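Local coordinates for Ice-binding protein isoform1a (Antarctomyces psychrotrophicus, PDB 7BWX) that probably binds to ice crystals, recognising water molecules of the ice prism planes through a right-handed beta-helix, and so acts as an antifreeze protein, at residues V153-G158 with G171-N176; N95-G100 with G112-D117; A131-T136 with V157-T162. The protein carries 1 engineered substitution. All coordinates share one frame; numbering follows the deposited sequence.

Contact 1 of 3, residues V153-G158 with G171-N176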
ATOM      1  N   VAL A 153       1.894  -8.649  -3.078  1.00 14.94           N
ATOM      2  CA  VAL A 153       1.944  -7.477  -3.961  1.00 15.13           C
ATOM      3  C   VAL A 153       2.477  -6.302  -3.153  1.00 16.14           C
ATOM      4  O   VAL A 153       1.938  -6.066  -2.068  1.00 15.05           O
ATOM      5  CB  VAL A 153       0.532  -7.203  -4.497  1.00 15.45           C
ATOM      6  CG1 VAL A 153       0.516  -5.941  -5.313  1.00 15.46           C
ATOM      7  CG2 VAL A 153       0.013  -8.397  -5.285  1.00 16.38           C
ATOM      8  N   PHE A 154       3.508  -5.632  -3.656  1.00 15.35           N
ATOM      9  CA  PHE A 154       4.199  -4.498  -2.991  1.00 15.16           C
ATOM     10  C   PHE A 154       4.264  -3.330  -3.962  1.00 15.46           C
ATOM     11  O   PHE A 154       4.837  -3.461  -5.082  1.00 16.32           O
ATOM     12  CB  PHE A 154       5.593  -4.954  -2.553  1.00 16.41           C
ATOM     13  CG  PHE A 154       5.538  -6.142  -1.637  1.00 17.17           C
ATOM     14  CD1 PHE A 154       5.385  -5.962  -0.273  1.00 17.62           C
ATOM     15  CD2 PHE A 154       5.619  -7.426  -2.136  1.00 17.08           C
ATOM     16  CE1 PHE A 154       5.318  -7.046   0.588  1.00 18.58           C
ATOM     17  CE2 PHE A 154       5.528  -8.511  -1.275  1.00 17.44           C
ATOM     18  CZ  PHE A 154       5.384  -8.321   0.083  1.00 18.42           C
ATOM     19  N   TRP A 155       3.665  -2.227  -3.560  1.00 13.77           N
ATOM     20  CA  TRP A 155       3.712  -0.933  -4.258  1.00 13.58           C
ATOM     21  C   TRP A 155       4.779  -0.069  -3.562  1.00 14.00           C
ATOM     22  O   TRP A 155       4.523   0.417  -2.455  1.00 14.42           O
ATOM     23  CB  TRP A 155       2.348  -0.250  -4.215  1.00 13.49           C
ATOM     24  CG  TRP A 155       1.280  -1.099  -4.810  1.00 15.91           C
ATOM     25  CD1 TRP A 155       0.416  -1.953  -4.169  1.00 17.45           C
ATOM     26  CD2 TRP A 155       1.047  -1.263  -6.212  1.00 16.52           C
ATOM     27  NE1 TRP A 155      -0.381  -2.583  -5.089  1.00 18.91           N
ATOM     28  CE2 TRP A 155      -0.026  -2.170  -6.348  1.00 17.11           C
ATOM     29  CE3 TRP A 155       1.574  -0.642  -7.347  1.00 17.98           C
ATOM     30  CZ2 TRP A 155      -0.516  -2.544  -7.600  1.00 18.70           C
ATOM     31  CZ3 TRP A 155       1.114  -1.033  -8.581  1.00 18.28           C
ATOM     32  CH2 TRP A 155       0.091  -1.983  -8.697  1.00 19.59           C
ATOM     33  N   ILE A 156       5.974  -0.021  -4.121  1.00 14.84           N
ATOM     34  CA  ILE A 156       7.125   0.714  -3.522  1.00 12.39           C
ATOM     35  C   ILE A 156       7.106   2.101  -4.133  1.00 13.03           C
ATOM     36  O   ILE A 156       7.506   2.275  -5.344  1.00 14.14           O
ATOM     37  CB  ILE A 156       8.455  -0.024  -3.733  1.00 12.76           C
ATOM     38  CG1 ILE A 156       8.380  -1.488  -3.325  1.00 12.65           C
ATOM     39  CG2 ILE A 156       9.568   0.711  -3.003  1.00 14.48           C
ATOM     40  CD1 ILE A 156       8.004  -1.723  -1.895  1.00 14.52           C
ATOM     41  N   VAL A 157       6.478   3.030  -3.423  1.00 11.86           N
ATOM     42  CA  VAL A 157       6.178   4.372  -3.968  1.00 13.31           C
ATOM     43  C   VAL A 157       7.310   5.329  -3.553  1.00 13.57           C
ATOM     44  O   VAL A 157       7.440   5.635  -2.318  1.00 12.90           O
ATOM     45  CB  VAL A 157       4.805   4.833  -3.499  1.00 12.61           C
ATOM     46  CG1 VAL A 157       4.487   6.228  -3.995  1.00 12.91           C
ATOM     47  CG2 VAL A 157       3.700   3.851  -3.928  1.00 14.72           C
ATOM     48  N   GLY A 158       8.050   5.819  -4.552  1.00 15.46           N
ATOM     49  CA  GLY A 158       9.300   6.579  -4.375  1.00 14.59           C
ATOM     50  C   GLY A 158       9.064   7.922  -3.714  1.00 14.79           C
ATOM     51  O   GLY A 158       9.963   8.364  -2.968  1.00 14.95           O
ATOM     52  N   GLY A 171      -2.828  -4.983  -2.223  1.00 12.40           N
ATOM     53  CA  GLY A 171      -1.394  -5.036  -1.962  1.00 14.19           C
ATOM     54  C   GLY A 171      -0.921  -4.097  -0.855  1.00 14.76           C
ATOM     55  O   GLY A 171      -1.729  -3.367  -0.281  1.00 14.32           O
ATOM     56  N   ASN A 172       0.378  -4.192  -0.569  1.00 14.51           N
ATOM     57  CA  ASN A 172       1.080  -3.417   0.492  1.00 15.08           C
ATOM     58  C   ASN A 172       1.678  -2.169  -0.152  1.00 14.43           C
ATOM     59  O   ASN A 172       2.528  -2.287  -1.030  1.00 15.57           O
ATOM     60  CB  ASN A 172       2.105  -4.322   1.169  1.00 16.41           C
ATOM     61  CG  ASN A 172       1.473  -5.547   1.790  1.00 18.27           C
ATOM     62  OD1 ASN A 172       0.600  -5.424   2.653  1.00 20.11           O
ATOM     63  ND2 ASN A 172       1.921  -6.722   1.375  1.00 19.24           N
ATOM     64  N   VAL A 173       1.143  -1.018   0.212  1.00 13.36           N
ATOM     65  CA  VAL A 173       1.601   0.286  -0.255  1.00 13.99           C
ATOM     66  C   VAL A 173       2.656   0.721   0.754  1.00 14.72           C
ATOM     67  O   VAL A 173       2.290   1.008   1.885  1.00 13.91           O
ATOM     68  CB  VAL A 173       0.467   1.301  -0.373  1.00 15.06           C
ATOM     69  CG1 VAL A 173       1.004   2.628  -0.881  1.00 15.99           C
ATOM     70  CG2 VAL A 173      -0.681   0.798  -1.270  1.00 16.07           C
ATOM     71  N   ILE A 174       3.909   0.776   0.314  1.00 14.15           N
ATOM     72  CA  ILE A 174       5.061   1.254   1.117  1.00 14.14           C
ATOM     73  C   ILE A 174       5.585   2.513   0.451  1.00 11.80           C
ATOM     74  O   ILE A 174       6.246   2.444  -0.576  1.00 13.11           O
ATOM     75  CB  ILE A 174       6.110   0.163   1.269  1.00 13.91           C
ATOM     76  CG1 ILE A 174       5.461  -1.191   1.542  1.00 15.29           C
ATOM     77  CG2 ILE A 174       7.073   0.588   2.358  1.00 14.30           C
ATOM     78  CD1 ILE A 174       6.485  -2.308   1.771  1.00 16.95           C
ATOM     79  N   ALA A 175       5.113   3.646   0.921  1.00 11.54           N
ATOM     80  CA  ALA A 175       5.463   4.947   0.340  1.00 11.90           C
ATOM     81  C   ALA A 175       6.600   5.601   1.131  1.00 12.17           C
ATOM     82  O   ALA A 175       6.590   5.559   2.353  1.00 12.67           O
ATOM     83  CB  ALA A 175       4.259   5.831   0.349  1.00 12.13           C
ATOM     84  N   ASN A 176       7.461   6.315   0.428  1.00 12.58           N
ATOM     85  CA  ASN A 176       8.572   7.074   1.037  1.00 12.43           C
ATOM     86  C   ASN A 176       8.012   8.216   1.868  1.00 13.01           C
ATOM     87  O   ASN A 176       8.557   8.497   2.935  1.00 12.34           O
ATOM     88  CB  ASN A 176       9.465   7.615  -0.043  1.00 13.70           C
ATOM     89  CG  ASN A 176      10.740   8.187   0.529  1.00 14.19           C
ATOM     90  OD1 ASN A 176      11.494   7.444   1.128  1.00 14.10           O
ATOM     91  ND2 ASN A 176      10.930   9.491   0.361  1.00 14.55           N
TER
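Phe154 and Asn172 sit side by side on neighbouring coils of the right-handed beta-helix and point the same way, with Asn172 ND2 3.5 Å from Phe154 CE1 and the ring and amide planes 39° apart. The two segments run parallel, and the strand pairs go from Phe154 opposite Asn172 through to Val157 opposite Ala175. Five backbone hydrogen bonds join them; the first, Asn172 N to Val153 O at 2.9 Å, is almost perfectly straight.

Packing is dense in the middle. On the face shared with Phe154, Ile156 CD1 reaches Ile174 CD1 at 4.0 Å, while Ile174 CD1 also lies near the plane of the Phe154 ring, at its edge. Without that ring, as with an alanine here, the Asn172 amide and Ile174 CD1 would probably lose the surface they rest against, leaving a gap. On the other face, towards the core of the solenoid, Trp155 holds CG anti to its carbonyl carbon (chi1 -57°), which brings CD1 to 4.1 Å from Val173 CG2. The backbone angles of Gly171 call for glycine, and a CB there would also run into Val153 CG1 and Trp155 NE1.

The Gly158 end is more open to solvent. Asn176 is exposed there, though its CB still comes within 3.1 Å of Gly158 O.

Helix 61-79 lies over the Ile156 and Ile174 face, where Phe74 and Arg71 touch them. On the inner side Trp155 stacks with Phe128 and gives its NE1 hydrogen to Glu170 O. Strand 126-130 pairs with the other edge of strand 153-157.

Contact 2 of 3, residues N95-G100 with G112-D117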
ATOM      1  N   ASN A  95      -3.589  -3.426 -18.166  1.00 24.02           N
ATOM      2  CA  ASN A  95      -2.497  -4.406 -18.272  1.00 22.94           C
ATOM      3  C   ASN A  95      -2.836  -5.628 -17.423  1.00 23.89           C
ATOM      4  O   ASN A  95      -3.597  -5.515 -16.417  1.00 24.50           O
ATOM      5  CB  ASN A  95      -1.167  -3.773 -17.841  1.00 25.81           C
ATOM      6  CG  ASN A  95      -0.688  -2.712 -18.809  1.00 31.16           C
ATOM      7  OD1 ASN A  95      -0.391  -3.051 -19.945  1.00 34.28           O
ATOM      8  ND2 ASN A  95      -0.602  -1.450 -18.402  1.00 27.05           N
ATOM      9  N   THR A  96      -2.280  -6.756 -17.818  1.00 21.95           N
ATOM     10  CA  THR A  96      -2.251  -7.998 -17.048  1.00 23.53           C
ATOM     11  C   THR A  96      -0.788  -8.286 -16.788  1.00 25.75           C
ATOM     12  O   THR A  96      -0.067  -8.456 -17.768  1.00 25.93           O
ATOM     13  CB  THR A  96      -2.957  -9.119 -17.826  1.00 26.84           C
ATOM     14  OG1 THR A  96      -4.315  -8.686 -17.961  1.00 26.60           O
ATOM     15  CG2 THR A  96      -2.877 -10.464 -17.130  1.00 28.49           C
ATOM     16  N   PHE A  97      -0.360  -8.331 -15.537  1.00 22.69           N
ATOM     17  CA  PHE A  97       1.063  -8.565 -15.171  1.00 21.90           C
ATOM     18  C   PHE A  97       1.237  -9.884 -14.440  1.00 21.57           C
ATOM     19  O   PHE A  97       0.612 -10.112 -13.396  1.00 20.28           O
ATOM     20  CB  PHE A  97       1.592  -7.404 -14.323  1.00 22.53           C
ATOM     21  CG  PHE A  97       1.774  -6.144 -15.119  1.00 26.71           C
ATOM     22  CD1 PHE A  97       2.094  -6.190 -16.478  1.00 30.87           C
ATOM     23  CD2 PHE A  97       1.651  -4.903 -14.526  1.00 29.93           C
ATOM     24  CE1 PHE A  97       2.273  -5.019 -17.214  1.00 32.35           C
ATOM     25  CE2 PHE A  97       1.836  -3.731 -15.248  1.00 26.90           C
ATOM     26  CZ  PHE A  97       2.139  -3.787 -16.587  1.00 31.67           C
ATOM     27  N   VAL A  98       2.149 -10.710 -14.939  1.00 19.71           N
ATOM     28  CA  VAL A  98       2.654 -11.890 -14.185  1.00 21.67           C
ATOM     29  C   VAL A  98       3.674 -11.407 -13.143  1.00 19.32           C
ATOM     30  O   VAL A  98       4.090 -10.236 -13.202  1.00 20.18           O
ATOM     31  CB  VAL A  98       3.207 -12.990 -15.117  1.00 22.55           C
ATOM     32  CG1 VAL A  98       2.113 -13.539 -16.050  1.00 25.91           C
ATOM     33  CG2 VAL A  98       4.382 -12.521 -15.938  1.00 25.14           C
ATOM     34  N   ALA A  99       4.044 -12.305 -12.240  1.00 23.70           N
ATOM     35  CA  ALA A  99       5.021 -12.089 -11.161  1.00 22.56           C
ATOM     36  C   ALA A  99       6.217 -11.341 -11.739  1.00 24.75           C
ATOM     37  O   ALA A  99       6.701 -11.684 -12.821  1.00 20.07           O
ATOM     38  CB  ALA A  99       5.425 -13.378 -10.521  1.00 23.46           C
ATOM     39  N   GLY A 100       6.701 -10.329 -11.038  1.00 20.89           N
ATOM     40  CA  GLY A 100       7.962  -9.678 -11.436  1.00 21.04           C
ATOM     41  C   GLY A 100       8.282  -8.490 -10.545  1.00 20.09           C
ATOM     42  O   GLY A 100       7.459  -8.136  -9.687  1.00 17.55           O
ATOM     43  N   GLY A 112      -8.719   2.683 -14.853  1.00 21.79           N
ATOM     44  CA  GLY A 112      -9.292   1.411 -15.322  1.00 20.22           C
ATOM     45  C   GLY A 112      -8.891   0.273 -14.425  1.00 19.80           C
ATOM     46  O   GLY A 112      -8.931   0.443 -13.206  1.00 20.62           O
ATOM     47  N   VAL A 113      -8.504  -0.846 -14.988  1.00 17.78           N
ATOM     48  CA  VAL A 113      -8.320  -2.081 -14.211  1.00 19.08           C
ATOM     49  C   VAL A 113      -6.924  -2.594 -14.485  1.00 20.51           C
ATOM     50  O   VAL A 113      -6.542  -2.708 -15.655  1.00 20.56           O
ATOM     51  CB  VAL A 113      -9.391  -3.141 -14.557  1.00 19.59           C
ATOM     52  CG1 VAL A 113      -9.136  -4.451 -13.830  1.00 20.67           C
ATOM     53  CG2 VAL A 113     -10.769  -2.615 -14.279  1.00 19.56           C
ATOM     54  N   LEU A 114      -6.240  -2.989 -13.427  1.00 18.43           N
ATOM     55  CA  LEU A 114      -4.975  -3.721 -13.522  1.00 18.39           C
ATOM     56  C   LEU A 114      -5.198  -5.132 -13.000  1.00 18.19           C
ATOM     57  O   LEU A 114      -5.709  -5.291 -11.889  1.00 18.31           O
ATOM     58  CB  LEU A 114      -3.900  -2.940 -12.735  1.00 21.02           C
ATOM     59  CG  LEU A 114      -2.576  -3.680 -12.476  1.00 22.86           C
ATOM     60  CD1 LEU A 114      -1.896  -4.051 -13.792  1.00 25.93           C
ATOM     61  CD2 LEU A 114      -1.639  -2.782 -11.704  1.00 25.45           C
ATOM     62  N   THR A 115      -4.738  -6.119 -13.754  1.00 18.63           N
ATOM     63  CA  THR A 115      -4.887  -7.539 -13.430  1.00 18.03           C
ATOM     64  C   THR A 115      -3.530  -8.086 -13.058  1.00 18.12           C
ATOM     65  O   THR A 115      -2.619  -7.931 -13.830  1.00 21.61           O
ATOM     66  CB  THR A 115      -5.530  -8.300 -14.591  1.00 19.01           C
ATOM     67  OG1 THR A 115      -6.785  -7.681 -14.893  1.00 19.78           O
ATOM     68  CG2 THR A 115      -5.743  -9.734 -14.197  1.00 20.58           C
ATOM     69  N   LEU A 116      -3.444  -8.716 -11.902  1.00 18.27           N
ATOM     70  CA  LEU A 116      -2.254  -9.429 -11.446  1.00 19.92           C
ATOM     71  C   LEU A 116      -2.540 -10.915 -11.595  1.00 21.09           C
ATOM     72  O   LEU A 116      -3.404 -11.441 -10.895  1.00 19.13           O
ATOM     73  CB  LEU A 116      -1.949  -9.019 -10.021  1.00 19.49           C
ATOM     74  CG  LEU A 116      -1.777  -7.515  -9.877  1.00 21.68           C
ATOM     75  CD1 LEU A 116      -1.562  -7.171  -8.411  1.00 22.88           C
ATOM     76  CD2 LEU A 116      -0.618  -7.019 -10.728  1.00 23.52           C
ATOM     77  N   ASP A 117      -1.799 -11.532 -12.517  1.00 22.21           N
ATOM     78  CA  ASP A 117      -1.978 -12.939 -12.949  1.00 20.28           C
ATOM     79  C   ASP A 117      -0.955 -13.821 -12.262  1.00 19.19           C
ATOM     80  O   ASP A 117       0.187 -13.774 -12.608  1.00 22.57           O
ATOM     81  CB  ASP A 117      -1.885 -12.984 -14.465  1.00 22.71           C
ATOM     82  CG  ASP A 117      -2.039 -14.370 -15.086  1.00 24.47           C
ATOM     83  OD1 ASP A 117      -2.275 -15.332 -14.349  1.00 22.50           O
ATOM     84  OD2 ASP A 117      -1.842 -14.442 -16.318  1.00 30.02           O
TER
HETATM   85  O   HOH W   1      -6.684  -5.478 -16.626  1.00 25.82           O
HETATM   86  O   HOH W   2       2.617 -14.938 -11.942  1.00 20.89           O
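Thr96 and Thr115 lie next to each other on adjacent coils of the right-handed beta-helix, pairing the short strand 96-97 with strand 113-117 in parallel.

Backbone hydrogen bonds set the register. Thr115 N donates to Asn95 O, and Phe97 N donates to Thr115 O at 2.9 Å, so Thr115 is gripped through both its N and its O. Asp117 N then reaches Phe97 O from above the carbonyl plane, 40° out of it; the same oxygen also accepts from Trp126 NE1.

Apolar packing gathers on the inner face. Leu114 extends CG anti to its backbone N (chi1 168°), carrying CD1 to 3.7 Å from Phe97 CD2; the two side chains meet at about a right angle. The Phe97 ring also has Asn95 CB over one face, offset toward the rim, and it stacks with Tyr102. Leu116 joins in through CD2, 4.2 Å from Phe97 CB, and passes on to Trp126 and Phe128.

The outer face is polar and more open. Thr96 and Thr115 point the same way, and the closest approach of the two side chains is Thr96 OG1 to Thr115 CB at 3.6 Å, while Thr96 CG2 leans on Asp117 CB. Asp117 OD1 looks beyond this pair, accepting from Ala119 N and Asn146 ND2, while OD2 lies alongside Val98 CG1.

Water finishes the two ends. At the Asn95 end, one water accepts from Thr115 OG1 and donates to Asn95 O and Val113 O, bridging the segments. At the Ala99 end, a second accepts from Ala99 N at 3.0 Å and donates to Asp117 O at 2.8 Å.

Contact 3 of 3, residues A131-T136 with V157-T162. With SO4 (sulfate ion), chain H.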
ATOM      1  N   ALA A 131       9.393   5.117  -9.148  1.00 17.35           N
ATOM      2  CA  ALA A 131      10.448   6.055  -8.723  1.00 17.78           C
ATOM      3  C   ALA A 131       9.844   7.296  -8.059  1.00 18.55           C
ATOM      4  O   ALA A 131      10.540   7.844  -7.218  1.00 18.63           O
ATOM      5  CB  ALA A 131      11.343   6.445  -9.870  1.00 20.69           C
ATOM      6  N   THR A 132       8.679   7.789  -8.462  1.00 15.43           N
ATOM      7  CA  THR A 132       8.093   9.008  -7.864  1.00 16.38           C
ATOM      8  C   THR A 132       6.675   8.705  -7.355  1.00 17.22           C
ATOM      9  O   THR A 132       6.559   7.914  -6.403  1.00 16.61           O
ATOM     10  CB  THR A 132       8.162  10.224  -8.790  1.00 19.89           C
ATOM     11  OG1 THR A 132       7.377  10.010  -9.964  1.00 18.63           O
ATOM     12  CG2 THR A 132       9.597  10.579  -9.150  1.00 20.89           C
ATOM     13  N   THR A 133       5.651   9.337  -7.934  1.00 15.50           N
ATOM     14  CA  THR A 133       4.261   9.291  -7.452  1.00 15.53           C
ATOM     15  C   THR A 133       3.498   8.085  -8.020  1.00 16.27           C
ATOM     16  O   THR A 133       3.836   7.540  -9.129  1.00 16.85           O
ATOM     17  CB  THR A 133       3.542  10.602  -7.770  1.00 15.85           C
ATOM     18  OG1 THR A 133       3.710  10.792  -9.169  1.00 17.87           O
ATOM     19  CG2 THR A 133       4.075  11.782  -6.995  1.00 16.05           C
ATOM     20  N   LEU A 134       2.491   7.665  -7.259  1.00 14.92           N
ATOM     21  CA  LEU A 134       1.428   6.752  -7.717  1.00 16.68           C
ATOM     22  C   LEU A 134       0.135   7.513  -7.530  1.00 16.13           C
ATOM     23  O   LEU A 134      -0.157   7.947  -6.411  1.00 15.45           O
ATOM     24  CB  LEU A 134       1.435   5.444  -6.912  1.00 16.22           C
ATOM     25  CG  LEU A 134       0.191   4.562  -7.131  1.00 17.16           C
ATOM     26  CD1 LEU A 134       0.142   4.011  -8.536  1.00 17.20           C
ATOM     27  CD2 LEU A 134       0.177   3.423  -6.139  1.00 18.59           C
ATOM     28  N   VAL A 135      -0.623   7.667  -8.596  1.00 15.67           N
ATOM     29  CA  VAL A 135      -2.007   8.197  -8.530  1.00 14.98           C
ATOM     30  C   VAL A 135      -2.941   7.160  -9.151  1.00 15.45           C
ATOM     31  O   VAL A 135      -2.728   6.784 -10.334  1.00 14.78           O
ATOM     32  CB  VAL A 135      -2.118   9.532  -9.257  1.00 15.43           C
ATOM     33  CG1 VAL A 135      -3.573   9.996  -9.288  1.00 17.67           C
ATOM     34  CG2 VAL A 135      -1.221  10.593  -8.628  1.00 15.89           C
ATOM     35  N   THR A 136      -3.919   6.701  -8.403  1.00 15.52           N
ATOM     36  CA  THR A 136      -5.003   5.843  -8.932  1.00 15.88           C
ATOM     37  C   THR A 136      -6.203   6.746  -9.145  1.00 16.01           C
ATOM     38  O   THR A 136      -6.443   7.687  -8.341  1.00 16.29           O
ATOM     39  CB  THR A 136      -5.202   4.616  -8.050  1.00 15.88           C
ATOM     40  OG1 THR A 136      -5.889   4.980  -6.842  1.00 15.85           O
ATOM     41  CG2 THR A 136      -3.893   3.918  -7.768  1.00 16.38           C
ATOM     42  N   VAL A 157       6.478   3.030  -3.423  1.00 11.86           N
ATOM     43  CA  VAL A 157       6.178   4.372  -3.968  1.00 13.31           C
ATOM     44  C   VAL A 157       7.310   5.329  -3.553  1.00 13.57           C
ATOM     45  O   VAL A 157       7.440   5.635  -2.318  1.00 12.90           O
ATOM     46  CB  VAL A 157       4.805   4.833  -3.499  1.00 12.61           C
ATOM     47  CG1 VAL A 157       4.487   6.228  -3.995  1.00 12.91           C
ATOM     48  CG2 VAL A 157       3.700   3.851  -3.928  1.00 14.72           C
ATOM     49  N   GLY A 158       8.050   5.819  -4.552  1.00 15.46           N
ATOM     50  CA  GLY A 158       9.300   6.579  -4.375  1.00 14.59           C
ATOM     51  C   GLY A 158       9.064   7.922  -3.714  1.00 14.79           C
ATOM     52  O   GLY A 158       9.963   8.364  -2.968  1.00 14.95           O
ATOM     53  N   SER A 159       7.890   8.545  -3.886  1.00 14.69           N
ATOM     54  CA  SER A 159       7.478   9.741  -3.103  1.00 14.01           C
ATOM     55  C   SER A 159       6.122   9.481  -2.413  1.00 14.83           C
ATOM     56  O   SER A 159       6.114   8.797  -1.347  1.00 13.70           O
ATOM     57  CB  SER A 159       7.497  11.007  -3.898  1.00 14.74           C
ATOM     58  OG  SER A 159       6.661  10.922  -5.057  1.00 16.26           O
ATOM     59  N   SER A 160       5.014   9.937  -3.012  1.00 13.63           N
ATOM     60  CA  SER A 160       3.695   9.913  -2.360  1.00 13.67           C
ATOM     61  C   SER A 160       2.673   9.208  -3.244  1.00 13.40           C
ATOM     62  O   SER A 160       2.804   9.229  -4.491  1.00 13.59           O
ATOM     63  CB  SER A 160       3.260  11.301  -1.998  1.00 15.31           C
ATOM     64  OG  SER A 160       4.145  11.867  -1.033  1.00 16.52           O
ATOM     65  N   ALA A 161       1.707   8.562  -2.589  1.00 13.17           N
ATOM     66  CA  ALA A 161       0.604   7.844  -3.239  1.00 12.44           C
ATOM     67  C   ALA A 161      -0.683   8.623  -3.002  1.00 13.55           C
ATOM     68  O   ALA A 161      -0.967   9.026  -1.837  1.00 12.97           O
ATOM     69  CB  ALA A 161       0.491   6.428  -2.748  1.00 13.22           C
ATOM     70  N   THR A 162      -1.481   8.740  -4.074  1.00 12.80           N
ATOM     71  CA  THR A 162      -2.839   9.301  -4.027  1.00 13.96           C
ATOM     72  C   THR A 162      -3.777   8.203  -4.529  1.00 14.51           C
ATOM     73  O   THR A 162      -3.667   7.852  -5.741  1.00 13.90           O
ATOM     74  CB  THR A 162      -2.929  10.588  -4.856  1.00 16.19           C
ATOM     75  OG1 THR A 162      -1.872  11.481  -4.533  1.00 16.57           O
ATOM     76  CG2 THR A 162      -4.276  11.259  -4.690  1.00 18.86           C
TER
HETATM   77  S   SO4 H 302       7.832  12.789 -12.381  1.00 55.85           S
HETATM   78  O1  SO4 H 302       7.362  12.508 -11.015  1.00 42.72           O
HETATM   79  O2  SO4 H 302       6.969  13.776 -12.981  1.00 56.61           O
HETATM   80  O3  SO4 H 302       9.198  13.283 -12.308  1.00 61.84           O
HETATM   81  O4  SO4 H 302       7.809  11.598 -13.240  1.00 45.84           O
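Leu134 and Val157 meet at about a right angle at a corner of the beta-helix, where two successive coils turn from one face into the next. Val157 CG2 comes to 4.1 Å from Leu134 CB, and Leu134, with CG anti to the backbone N (chi1 168°), carries CD2 alongside the same methyl, while its CB faces Ala161 CB. Val135 and Thr162 instead run side by side on the outer face, pointing the same way, with Val135 CG2 4.1 Å from Thr162 CB.

Backbone bonds hold these pairs in register: Leu134 O accepts from Thr162 N at 2.8 Å, and Thr136 N donates to Thr162 O. At the turn, Ser159 N approaches Thr132 O from well above its carbonyl plane, and Gly158 CA lies 3.3 Å from Ala131 O, leaving little room for a CB there. Ser159 OG lies against the Thr132 carbonyl and 3.3 Å from Thr133 CG2.

Thr132 faces away from the neighbouring coil towards a sulfate, probably from the crystallisation liquor and also bound by Ala107 N; Thr132 OG1 donates to sulfate O1 at 2.7 Å.

From the N terminus, contact 2 comes first: residues 95-100 and 112-117 close a loop of eleven intervening residues at the edge of the three-strand sheet 96-97, 113-117 and 141-145. Contact 3 then opens at 131-136 and closes at 157-162, just where residues 153-158 have begun contact 1, which closes at 171-176. Contacts 3 and 1 neither nest nor properly cross: one begins on the stretch where the other ends, sharing Val157 and Gly158, and together they tie adjoining faces of the solenoid round a corner. Contact 2 stands apart in sequence, its centre about 16 Å from that of contact 1, yet Leu114 and Leu116 pack on Trp155 and Val153 through the core.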